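Local coordinates for glutaredoxin-like protein NRDH (Escherichia coli, PDB 1H75) that probably carries electrons, through a redox-active pair of cysteines, to the NrdEF ribonucleotide reductase system, as a glutaredoxin-family protein with a thioredoxin-like activity profile, at residues 16-21 / 28-33; 59-62 / 68-71. One frame throughout, in Å; residues are numbered along the deposited sequence.

Contact 1. Residues 16-21 / 28-33; sequences ATKRAM and FEMINV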
ATOM      1  N   ALA A  16      -3.260   8.432  -4.556  1.00 19.48           N
ATOM      2  CA  ALA A  16      -4.469   7.863  -5.151  1.00 18.63           C
ATOM      3  C   ALA A  16      -4.915   6.641  -4.342  1.00 18.51           C
ATOM      4  O   ALA A  16      -6.107   6.431  -4.086  1.00 18.25           O
ATOM      5  CB  ALA A  16      -4.209   7.461  -6.593  1.00 17.05           C
ATOM      6  N   THR A  17      -3.947   5.831  -3.940  1.00 18.17           N
ATOM      7  CA  THR A  17      -4.250   4.628  -3.168  1.00 15.98           C
ATOM      8  C   THR A  17      -4.859   4.942  -1.800  1.00 17.40           C
ATOM      9  O   THR A  17      -5.842   4.312  -1.391  1.00 15.32           O
ATOM     10  CB  THR A  17      -2.967   3.781  -3.005  1.00 15.15           C
ATOM     11  OG1 THR A  17      -2.536   3.346  -4.305  1.00 15.28           O
ATOM     12  CG2 THR A  17      -3.226   2.567  -2.098  1.00 15.24           C
ATOM     13  N   LYS A  18      -4.280   5.908  -1.091  1.00 15.35           N
ATOM     14  CA  LYS A  18      -4.766   6.313   0.224  1.00 17.74           C
ATOM     15  C   LYS A  18      -6.206   6.817   0.103  1.00 18.49           C
ATOM     16  O   LYS A  18      -7.090   6.411   0.860  1.00 19.96           O
ATOM     17  CB  LYS A  18      -3.863   7.415   0.798  1.00 21.27           C
ATOM     18  CG  LYS A  18      -4.388   8.096   2.054  1.00 25.63           C
ATOM     19  CD  LYS A  18      -3.397   9.162   2.537  1.00 30.10           C
ATOM     20  CE  LYS A  18      -3.972  10.011   3.663  1.00 33.59           C
ATOM     21  NZ  LYS A  18      -2.971  11.002   4.157  1.00 38.02           N
ATOM     22  N   ARG A  19      -6.424   7.704  -0.853  1.00 18.63           N
ATOM     23  CA  ARG A  19      -7.742   8.272  -1.106  1.00 20.89           C
ATOM     24  C   ARG A  19      -8.761   7.178  -1.443  1.00 19.40           C
ATOM     25  O   ARG A  19      -9.904   7.219  -0.983  1.00 20.15           O
ATOM     26  CB  ARG A  19      -7.663   9.265  -2.271  1.00 23.18           C
ATOM     27  CG  ARG A  19      -9.003   9.875  -2.685  1.00 29.89           C
ATOM     28  CD  ARG A  19      -9.435  11.007  -1.760  1.00 32.86           C
ATOM     29  NE  ARG A  19      -9.658  10.559  -0.389  1.00 37.01           N
ATOM     30  CZ  ARG A  19     -10.164  11.327   0.573  1.00 38.32           C
ATOM     31  NH1 ARG A  19     -10.503  12.586   0.308  1.00 39.49           N
ATOM     32  NH2 ARG A  19     -10.317  10.847   1.802  1.00 36.17           N
ATOM     33  N   ALA A  20      -8.349   6.209  -2.253  1.00 17.54           N
ATOM     34  CA  ALA A  20      -9.242   5.120  -2.648  1.00 16.47           C
ATOM     35  C   ALA A  20      -9.644   4.300  -1.431  1.00 16.06           C
ATOM     36  O   ALA A  20     -10.813   3.885  -1.296  1.00 14.51           O
ATOM     37  CB  ALA A  20      -8.560   4.228  -3.678  1.00 16.80           C
ATOM     38  N   MET A  21      -8.685   4.047  -0.548  1.00 15.40           N
ATOM     39  CA  MET A  21      -8.998   3.276   0.652  1.00 16.99           C
ATOM     40  C   MET A  21      -9.927   4.072   1.576  1.00 16.78           C
ATOM     41  O   MET A  21     -10.859   3.519   2.163  1.00 17.75           O
ATOM     42  CB  MET A  21      -7.712   2.893   1.364  1.00 17.39           C
ATOM     43  CG  MET A  21      -6.895   1.933   0.514  1.00 16.73           C
ATOM     44  SD  MET A  21      -5.843   0.902   1.529  1.00 20.26           S
ATOM     45  CE  MET A  21      -4.892   0.002   0.261  1.00 18.30           C
ATOM     46  N   PHE A  28      -6.149   1.570   7.584  1.00 17.94           N
ATOM     47  CA  PHE A  28      -4.824   1.150   7.144  1.00 19.49           C
ATOM     48  C   PHE A  28      -3.754   1.952   7.852  1.00 20.29           C
ATOM     49  O   PHE A  28      -4.032   2.996   8.444  1.00 20.47           O
ATOM     50  CB  PHE A  28      -4.672   1.337   5.629  1.00 18.29           C
ATOM     51  CG  PHE A  28      -4.965   2.728   5.165  1.00 19.72           C
ATOM     52  CD1 PHE A  28      -3.964   3.692   5.137  1.00 19.30           C
ATOM     53  CD2 PHE A  28      -6.255   3.095   4.809  1.00 19.56           C
ATOM     54  CE1 PHE A  28      -4.247   5.002   4.762  1.00 20.75           C
ATOM     55  CE2 PHE A  28      -6.555   4.405   4.435  1.00 21.82           C
ATOM     56  CZ  PHE A  28      -5.554   5.360   4.411  1.00 22.19           C
ATOM     57  N   GLU A  29      -2.532   1.438   7.801  1.00 21.74           N
ATOM     58  CA  GLU A  29      -1.389   2.108   8.387  1.00 22.63           C
ATOM     59  C   GLU A  29      -0.482   2.484   7.229  1.00 22.51           C
ATOM     60  O   GLU A  29      -0.491   1.836   6.176  1.00 21.58           O
ATOM     61  CB  GLU A  29      -0.646   1.190   9.370  1.00 25.22           C
ATOM     62  CG  GLU A  29      -0.201  -0.153   8.807  1.00 31.33           C
ATOM     63  CD  GLU A  29       0.624  -0.962   9.805  1.00 34.55           C
ATOM     64  OE1 GLU A  29       0.596  -0.630  11.011  1.00 37.80           O
ATOM     65  OE2 GLU A  29       1.288  -1.939   9.388  1.00 35.61           O
ATOM     66  N   MET A  30       0.271   3.561   7.400  1.00 22.07           N
ATOM     67  CA  MET A  30       1.173   3.979   6.351  1.00 23.14           C
ATOM     68  C   MET A  30       2.582   3.966   6.890  1.00 23.08           C
ATOM     69  O   MET A  30       2.804   4.248   8.069  1.00 23.02           O
ATOM     70  CB  MET A  30       0.823   5.378   5.867  1.00 26.62           C
ATOM     71  CG  MET A  30      -0.551   5.472   5.249  1.00 30.40           C
ATOM     72  SD  MET A  30      -0.846   7.130   4.673  1.00 36.99           S
ATOM     73  CE  MET A  30      -0.642   6.907   2.911  1.00 36.03           C
ATOM     74  N   ILE A  31       3.522   3.601   6.030  1.00 20.09           N
ATOM     75  CA  ILE A  31       4.927   3.579   6.406  1.00 19.51           C
ATOM     76  C   ILE A  31       5.686   4.237   5.284  1.00 19.18           C
ATOM     77  O   ILE A  31       5.711   3.731   4.159  1.00 18.77           O
ATOM     78  CB  ILE A  31       5.443   2.163   6.591  1.00 20.30           C
ATOM     79  CG1 ILE A  31       4.753   1.534   7.800  1.00 21.03           C
ATOM     80  CG2 ILE A  31       6.995   2.181   6.718  1.00 18.90           C
ATOM     81  CD1 ILE A  31       5.172   0.120   8.086  1.00 25.03           C
ATOM     82  N   ASN A  32       6.309   5.372   5.588  1.00 18.29           N
ATOM     83  CA  ASN A  32       7.085   6.120   4.610  1.00 17.44           C
ATOM     84  C   ASN A  32       8.433   5.419   4.415  1.00 16.77           C
ATOM     85  O   ASN A  32       9.239   5.385   5.342  1.00 17.47           O
ATOM     86  CB  ASN A  32       7.327   7.538   5.137  1.00 19.46           C
ATOM     87  CG  ASN A  32       7.972   8.432   4.110  1.00 21.49           C
ATOM     88  OD1 ASN A  32       7.400   9.460   3.731  1.00 27.64           O
ATOM     89  ND2 ASN A  32       9.162   8.057   3.643  1.00 19.67           N
ATOM     90  N   VAL A  33       8.675   4.877   3.220  1.00 17.14           N
ATOM     91  CA  VAL A  33       9.902   4.136   2.940  1.00 17.22           C
ATOM     92  C   VAL A  33      11.186   4.968   2.932  1.00 17.82           C
ATOM     93  O   VAL A  33      12.291   4.415   3.026  1.00 18.39           O
ATOM     94  CB  VAL A  33       9.800   3.342   1.599  1.00 17.53           C
ATOM     95  CG1 VAL A  33       8.634   2.352   1.682  1.00 18.30           C
ATOM     96  CG2 VAL A  33       9.613   4.280   0.428  1.00 18.47           C
TER

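Contact 2. Residues 59-62 / 68-71; sequences LSWS and MINR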
ATOM      1  N   LEU A  59      -2.324 -10.736   0.142  1.00 16.14           N
ATOM      2  CA  LEU A  59      -2.155  -9.885  -1.030  1.00 14.50           C
ATOM      3  C   LEU A  59      -0.999  -8.905  -0.883  1.00 15.70           C
ATOM      4  O   LEU A  59      -0.749  -8.384   0.196  1.00 13.66           O
ATOM      5  CB  LEU A  59      -3.442  -9.097  -1.286  1.00 15.24           C
ATOM      6  CG  LEU A  59      -4.705  -9.958  -1.381  1.00 16.27           C
ATOM      7  CD1 LEU A  59      -5.905  -9.085  -1.710  1.00 17.31           C
ATOM      8  CD2 LEU A  59      -4.542 -11.010  -2.462  1.00 16.57           C
ATOM      9  N   SER A  60      -0.308  -8.651  -1.987  1.00 14.07           N
ATOM     10  CA  SER A  60       0.814  -7.716  -1.980  1.00 15.09           C
ATOM     11  C   SER A  60       1.006  -7.224  -3.401  1.00 18.01           C
ATOM     12  O   SER A  60       1.256  -8.024  -4.309  1.00 21.19           O
ATOM     13  CB  SER A  60       2.090  -8.405  -1.489  1.00 15.75           C
ATOM     14  OG  SER A  60       2.546  -9.389  -2.407  1.00 20.96           O
ATOM     15  N   TRP A  61       0.885  -5.918  -3.599  1.00 13.03           N
ATOM     16  CA  TRP A  61       1.016  -5.379  -4.933  1.00 11.10           C
ATOM     17  C   TRP A  61       1.640  -4.000  -4.887  1.00 11.58           C
ATOM     18  O   TRP A  61       1.734  -3.379  -3.822  1.00 11.59           O
ATOM     19  CB  TRP A  61      -0.352  -5.286  -5.613  1.00 11.87           C
ATOM     20  CG  TRP A  61      -1.298  -4.268  -5.037  1.00 12.40           C
ATOM     21  CD1 TRP A  61      -1.374  -2.947  -5.347  1.00 10.88           C
ATOM     22  CD2 TRP A  61      -2.313  -4.517  -4.065  1.00 11.40           C
ATOM     23  NE1 TRP A  61      -2.379  -2.339  -4.624  1.00 11.24           N
ATOM     24  CE2 TRP A  61      -2.973  -3.290  -3.827  1.00 13.45           C
ATOM     25  CE3 TRP A  61      -2.734  -5.664  -3.371  1.00 12.59           C
ATOM     26  CZ2 TRP A  61      -4.039  -3.172  -2.927  1.00 11.75           C
ATOM     27  CZ3 TRP A  61      -3.800  -5.549  -2.472  1.00 13.77           C
ATOM     28  CH2 TRP A  61      -4.443  -4.310  -2.256  1.00 12.28           C
ATOM     29  N   SER A  62       2.030  -3.523  -6.061  1.00 12.39           N
ATOM     30  CA  SER A  62       2.642  -2.195  -6.168  1.00 12.24           C
ATOM     31  C   SER A  62       1.909  -1.328  -7.184  1.00 12.90           C
ATOM     32  O   SER A  62       1.207  -1.846  -8.041  1.00 14.15           O
ATOM     33  CB  SER A  62       4.112  -2.320  -6.572  1.00 11.75           C
ATOM     34  OG  SER A  62       4.284  -2.976  -7.825  1.00 13.74           O
ATOM     35  N   MET A  68      -7.177  -4.176  -7.166  1.00 13.54           N
ATOM     36  CA  MET A  68      -6.688  -4.931  -6.018  1.00 12.25           C
ATOM     37  C   MET A  68      -7.244  -4.335  -4.714  1.00 13.63           C
ATOM     38  O   MET A  68      -7.500  -5.059  -3.751  1.00 13.04           O
ATOM     39  CB  MET A  68      -5.148  -4.906  -5.964  1.00 11.66           C
ATOM     40  CG  MET A  68      -4.468  -5.709  -7.097  1.00 12.21           C
ATOM     41  SD  MET A  68      -4.927  -7.448  -7.159  1.00 15.73           S
ATOM     42  CE  MET A  68      -3.884  -8.072  -5.853  1.00 15.74           C
ATOM     43  N   ILE A  69      -7.428  -3.019  -4.702  1.00 13.58           N
ATOM     44  CA  ILE A  69      -7.964  -2.347  -3.527  1.00 14.41           C
ATOM     45  C   ILE A  69      -9.361  -2.881  -3.276  1.00 15.12           C
ATOM     46  O   ILE A  69      -9.761  -3.067  -2.132  1.00 15.38           O
ATOM     47  CB  ILE A  69      -7.996  -0.814  -3.726  1.00 14.69           C
ATOM     48  CG1 ILE A  69      -6.556  -0.286  -3.755  1.00 14.64           C
ATOM     49  CG2 ILE A  69      -8.770  -0.154  -2.588  1.00 16.19           C
ATOM     50  CD1 ILE A  69      -6.411   1.165  -4.216  1.00 14.91           C
ATOM     51  N   ASN A  70     -10.085  -3.153  -4.356  1.00 16.44           N
ATOM     52  CA  ASN A  70     -11.429  -3.679  -4.234  1.00 16.94           C
ATOM     53  C   ASN A  70     -11.451  -5.069  -3.632  1.00 17.61           C
ATOM     54  O   ASN A  70     -12.496  -5.513  -3.160  1.00 19.17           O
ATOM     55  CB  ASN A  70     -12.143  -3.660  -5.587  1.00 17.77           C
ATOM     56  CG  ASN A  70     -12.686  -2.295  -5.919  1.00 19.77           C
ATOM     57  OD1 ASN A  70     -12.836  -1.444  -5.033  1.00 21.44           O
ATOM     58  ND2 ASN A  70     -12.995  -2.069  -7.187  1.00 21.05           N
ATOM     59  N   ARG A  71     -10.305  -5.755  -3.626  1.00 14.67           N
ATOM     60  CA  ARG A  71     -10.267  -7.082  -3.014  1.00 15.25           C
ATOM     61  C   ARG A  71     -10.164  -7.004  -1.488  1.00 15.71           C
ATOM     62  O   ARG A  71     -10.181  -8.032  -0.816  1.00 17.27           O
ATOM     63  CB  ARG A  71      -9.108  -7.905  -3.583  1.00 16.06           C
ATOM     64  CG  ARG A  71      -9.311  -8.216  -5.063  1.00 17.63           C
ATOM     65  CD  ARG A  71      -8.277  -9.204  -5.581  1.00 20.81           C
ATOM     66  NE  ARG A  71      -8.297 -10.423  -4.781  1.00 20.42           N
ATOM     67  CZ  ARG A  71      -7.379 -11.381  -4.841  1.00 22.74           C
ATOM     68  NH1 ARG A  71      -6.353 -11.273  -5.669  1.00 22.50           N
ATOM     69  NH2 ARG A  71      -7.488 -12.444  -4.047  1.00 23.95           N
TER

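Contact 1. Residues 16-21 / 28-33
The ring of Phe28 lies against the helix segment 16-21 between Lys18 and Met21, residues one turn apart. Met21 reaches the CG-CD2-CE2 side of the ring: its CB comes to 3.6 Å from Phe28 CE2, and its SD makes a Met-aromatic contact, 4.6 Å from the centre of the Phe28 ring and 36° off the ring normal, an oblique approach. The Met21 chain, extended beyond CG, carries SD along the ring toward Phe28 CG and the strand. At the far end of the ring Lys18 crosses at about a right angle, with its CG 3.8 Å from Phe28 CZ. Phe28 holds CG between its backbone N and carbonyl carbon (chi1 55°), a rotamer that directs the ring at the helix. Met30 approaches from the strand, its CG in the ring plane at the edge of Phe28. Its chain then bends at the last torsion (chi3 104°), bringing the methyl CE onto the aliphatic part of Lys18, 3.6 Å from Lys18 CD. The long Lys18 chain thus serves as an apolar surface while its NZ extends beyond the contact. Replacing Phe28 with alanine would probably leave Met21 SD without its aromatic partner and one side of the Lys18 chain uncovered, opening a gap between helix and strand. The contact packs helix 12-23 on edge strand 29-32 and on Phe28, the residue just before it, within a beta-alpha-beta unit; strand 3-7 runs parallel alongside, and its Ile5 touches both Met21 and Phe28.

Contact 2. Residues 59-62 / 68-71
The indole of Trp61 carries Met68 on one face: Met68 CB sits 3.4 Å from the centroid of the six-membered ring of Trp61, only 10° off the ring normal, a nearly vertical CH-pi contact. At the edge of the same ring, in its plane, lies Leu59 CB from the strand itself. The second flat group, the guanidinium of Arg71, has Leu59 CD2 over one face, displaced toward the rim and 3.6 Å from Arg71 NH2. The other methyl, Leu59 CD1, meets the start of the arginine chain, 3.9 Å from Arg71 CB, so the leucine fork touches the arginine both near its root and at its end. A bend in the Arg71 chain turns the guanidinium over the leucine.

The Met68 chain runs over the indole counter to the direction in which the Trp61 side chain points. With two successive bends (chi2 -58°, chi3 -79°), it folds over the indole, and its methyl CE returns to 3.6 Å from Trp61 CE3. Met68 SD makes a looser, oblique Met-aromatic contact, 5.3 Å from the centroid of the Trp61 six-membered ring. The benzo end of the indole also reaches the helix backbone, Trp61 CH2 lying 3.5 Å from Met68 O, while Ile69 CG1 adds apolar packing 3.9 Å from Trp61 CZ2. The contact joins edge strand 59-62, paired antiparallel with strand 53-56, to helix 66-69 and the 3-10 turn at residues 70-71. Ile69 continues inward to Thr17 and Ala20 of helix 12-23, and Leu72 also touches Trp61.

Overall arrangement
Both segments of contact 1 come earlier in the chain than those of contact 2, and the two centres are about 12 Å apart. Each packs a helix against an outermost strand of the same mixed four-stranded sheet: helix 12-23 on strand 29-32 in contact 1, helix 66-69 on strand 59-62 in contact 2. Between these edges run strands 3-7 and 53-56. The two contacts meet through Ile69, whose CD1 lies 3.8 Å from Ala20 CB, so helix 66-69 packs against helix 12-23 through Ile69, which also touches Thr17 and Met21. This is the thioredoxin-like fold of the glutaredoxin family, in which helix 12-23 follows directly on Cys11 and also includes Cys14, the probable redox-active pair.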